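Local coordinates for protein alpha-fucosidase GH29 (Fusarium graminearum, PDB 4PSR) that is a GH29 alpha-L-fucosidase that hydrolyses alpha-L-fucosides, probably including the alpha-1,6-linked fucose at the core of glycoprotein glycans, at residues Y369-Y374 with E449-K454. Residues are numbered along the deposited sequence; the frame is centred on the assembly and turned at random.
Sequences YGEAVY and ELLGDK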
loop_
_atom_site.group_PDB
_atom_site.type_symbol
_atom_site.label_atom_id
_atom_site.label_comp_id
_atom_site.label_asym_id
_atom_site.label_seq_id
_atom_site.Cartn_x
_atom_site.Cartn_y
_atom_site.Cartn_z
ATOM N N TYR A 369 -12.614 -4.451 -15.795
ATOM C CA TYR A 369 -13.214 -3.342 -15.084
ATOM C C TYR A 369 -12.189 -2.261 -14.715
ATOM O O TYR A 369 -12.482 -1.371 -13.907
ATOM C CB TYR A 369 -13.845 -3.883 -13.808
ATOM C CG TYR A 369 -15.073 -4.742 -14.039
ATOM C CD1 TYR A 369 -16.235 -4.206 -14.600
ATOM C CD2 TYR A 369 -15.107 -6.062 -13.610
ATOM C CE1 TYR A 369 -17.379 -4.992 -14.757
ATOM C CE2 TYR A 369 -16.226 -6.827 -13.756
ATOM C CZ TYR A 369 -17.360 -6.285 -14.311
ATOM O OH TYR A 369 -18.493 -7.061 -14.426
ATOM N N GLY A 370 -11.017 -2.327 -15.326
ATOM C CA GLY A 370 -9.939 -1.368 -15.080
ATOM C C GLY A 370 -10.334 0.103 -15.187
ATOM O O GLY A 370 -9.739 0.958 -14.516
ATOM N N GLU A 371 -11.336 0.426 -16.008
ATOM C CA GLU A 371 -11.820 1.797 -16.137
ATOM C C GLU A 371 -12.221 2.408 -14.771
ATOM O O GLU A 371 -12.099 3.619 -14.552
ATOM C CB GLU A 371 -13.022 1.850 -17.096
ATOM C CG GLU A 371 -13.581 3.262 -17.261
ATOM C CD GLU A 371 -14.819 3.351 -18.148
ATOM O OE1 GLU A 371 -15.190 2.360 -18.798
ATOM O OE2 GLU A 371 -15.435 4.421 -18.150
ATOM N N ALA A 372 -12.734 1.575 -13.877
ATOM C CA ALA A 372 -13.172 2.018 -12.561
ATOM C C ALA A 372 -12.034 2.107 -11.529
ATOM O O ALA A 372 -12.267 2.529 -10.396
ATOM C CB ALA A 372 -14.279 1.101 -12.039
ATOM N N VAL A 373 -10.847 1.653 -11.917
ATOM C CA VAL A 373 -9.719 1.524 -10.995
ATOM C C VAL A 373 -8.550 2.377 -11.480
ATOM O O VAL A 373 -8.237 3.415 -10.877
ATOM C CB VAL A 373 -9.333 0.041 -10.803
ATOM C CG1 VAL A 373 -8.150 -0.086 -9.833
ATOM C CG2 VAL A 373 -10.525 -0.753 -10.271
ATOM N N TYR A 374 -7.858 1.948 -12.525
ATOM C CA TYR A 374 -6.710 2.702 -13.004
ATOM C C TYR A 374 -7.107 4.107 -13.370
ATOM O O TYR A 374 -8.194 4.346 -13.914
ATOM C CB TYR A 374 -6.140 2.053 -14.236
ATOM C CG TYR A 374 -5.753 0.599 -14.077
ATOM C CD1 TYR A 374 -4.721 0.198 -13.235
ATOM C CD2 TYR A 374 -6.356 -0.369 -14.865
ATOM C CE1 TYR A 374 -4.339 -1.150 -13.159
ATOM C CE2 TYR A 374 -6.009 -1.696 -14.799
ATOM C CZ TYR A 374 -4.976 -2.088 -13.968
ATOM O OH TYR A 374 -4.611 -3.401 -13.927
ATOM N N GLU A 449 -24.909 3.396 -16.653
ATOM C CA GLU A 449 -24.544 2.261 -17.483
ATOM C C GLU A 449 -23.864 1.203 -16.629
ATOM O O GLU A 449 -23.111 1.525 -15.707
ATOM C CB GLU A 449 -23.561 2.676 -18.571
ATOM C CG GLU A 449 -24.043 3.820 -19.464
ATOM C CD GLU A 449 -22.943 4.317 -20.373
ATOM O OE1 GLU A 449 -21.989 4.972 -19.881
ATOM O OE2 GLU A 449 -23.027 4.047 -21.586
ATOM N N LEU A 450 -24.136 -0.051 -16.924
ATOM C CA LEU A 450 -23.424 -1.185 -16.340
ATOM C C LEU A 450 -22.283 -1.621 -17.236
ATOM O O LEU A 450 -22.471 -1.889 -18.434
ATOM C CB LEU A 450 -24.366 -2.371 -16.135
ATOM C CG LEU A 450 -23.832 -3.544 -15.303
ATOM C CD1 LEU A 450 -23.596 -3.130 -13.852
ATOM C CD2 LEU A 450 -24.795 -4.734 -15.341
ATOM N N LEU A 451 -21.072 -1.717 -16.695
ATOM C CA LEU A 451 -19.944 -2.186 -17.469
ATOM C C LEU A 451 -20.154 -3.657 -17.795
ATOM O O LEU A 451 -20.567 -4.437 -16.945
ATOM C CB LEU A 451 -18.632 -1.971 -16.708
ATOM C CG LEU A 451 -17.974 -0.623 -16.943
ATOM C CD1 LEU A 451 -18.837 0.489 -16.415
ATOM C CD2 LEU A 451 -16.604 -0.607 -16.296
ATOM N N GLY A 452 -19.910 -4.007 -19.055
ATOM C CA GLY A 452 -20.240 -5.318 -19.572
ATOM C C GLY A 452 -19.129 -6.347 -19.554
ATOM O O GLY A 452 -18.213 -6.271 -18.746
ATOM N N ASP A 453 -19.194 -7.320 -20.461
ATOM C CA ASP A 453 -18.364 -8.504 -20.387
ATOM C C ASP A 453 -16.924 -8.239 -20.718
ATOM O O ASP A 453 -16.038 -8.936 -20.231
ATOM C CB ASP A 453 -18.878 -9.584 -21.358
ATOM C CG ASP A 453 -20.201 -10.171 -20.955
ATOM O OD1 ASP A 453 -20.827 -9.719 -19.975
ATOM O OD2 ASP A 453 -20.664 -11.096 -21.681
ATOM N N LYS A 454 -16.679 -7.261 -21.587
ATOM C CA LYS A 454 -15.321 -6.871 -21.936
ATOM C C LYS A 454 -15.215 -5.345 -21.859
ATOM O O LYS A 454 -16.188 -4.633 -22.064
ATOM C CB LYS A 454 -14.867 -7.423 -23.297
ATOM C CG LYS A 454 -15.320 -6.685 -24.515
ATOM C CD LYS A 454 -14.463 -7.074 -25.733
ATOM C CE LYS A 454 -14.981 -6.370 -26.978
ATOM N NZ LYS A 454 -13.915 -6.014 -27.938
HETATM O O HOH W 1 -20.506 -4.973 -14.121
#
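The seam between the TIM barrel of this GH29 enzyme and its C-terminal beta domain is built here from Tyr369, Glu371 and Leu451: the chain leaves helix 353-369 and meets the end of strand 445-451. Leu451 is the wedge. Its CB lies at the edge of the Tyr369 ring, near the ring plane, 3.8 Å from Tyr369 CE1, and Leu451 CD2 reaches the same edge at Tyr369 CD1 (4.0 Å). Tyrosine and leucine run past each other in opposite directions, which carries the phenol end beyond the leucine side chain to the backbone of the strand. There one water joins the segments without a direct hydrogen bond between them; it donates a hydrogen bond to Leu451 O (2.9 Å) and is hydrogen-bonded, also at 2.9 Å, to Tyr369 OH, which is also hydrogen-bonded to Ser482.

On the other flank Glu371 projects from a short 3-10 turn, where Ala372 N bonds to Tyr369 O at 3.0 Å. With CG anti to the backbone N (chi1 179°) and an extended chain, its carboxylate arrives beside Leu451, Glu371 OE1 standing 4.1 Å from Leu451 CD2. That approach is only a van der Waals touch. The charge is met elsewhere: OE1 bonds to the Tyr458 hydroxyl, while OE2 is hydrogen-bonded to the Tyr417 hydroxyl and forms a salt bridge with Lys488, which fixes the carboxylate against the beta sheet.

Strand 485-491 packs on 369-372, through Val486 against the side chains of Tyr369 and Ala372, and Phe365 of helix 353-369 meets the tyrosine ring. Strand 445-451 itself runs antiparallel between 485-491 and 458-460.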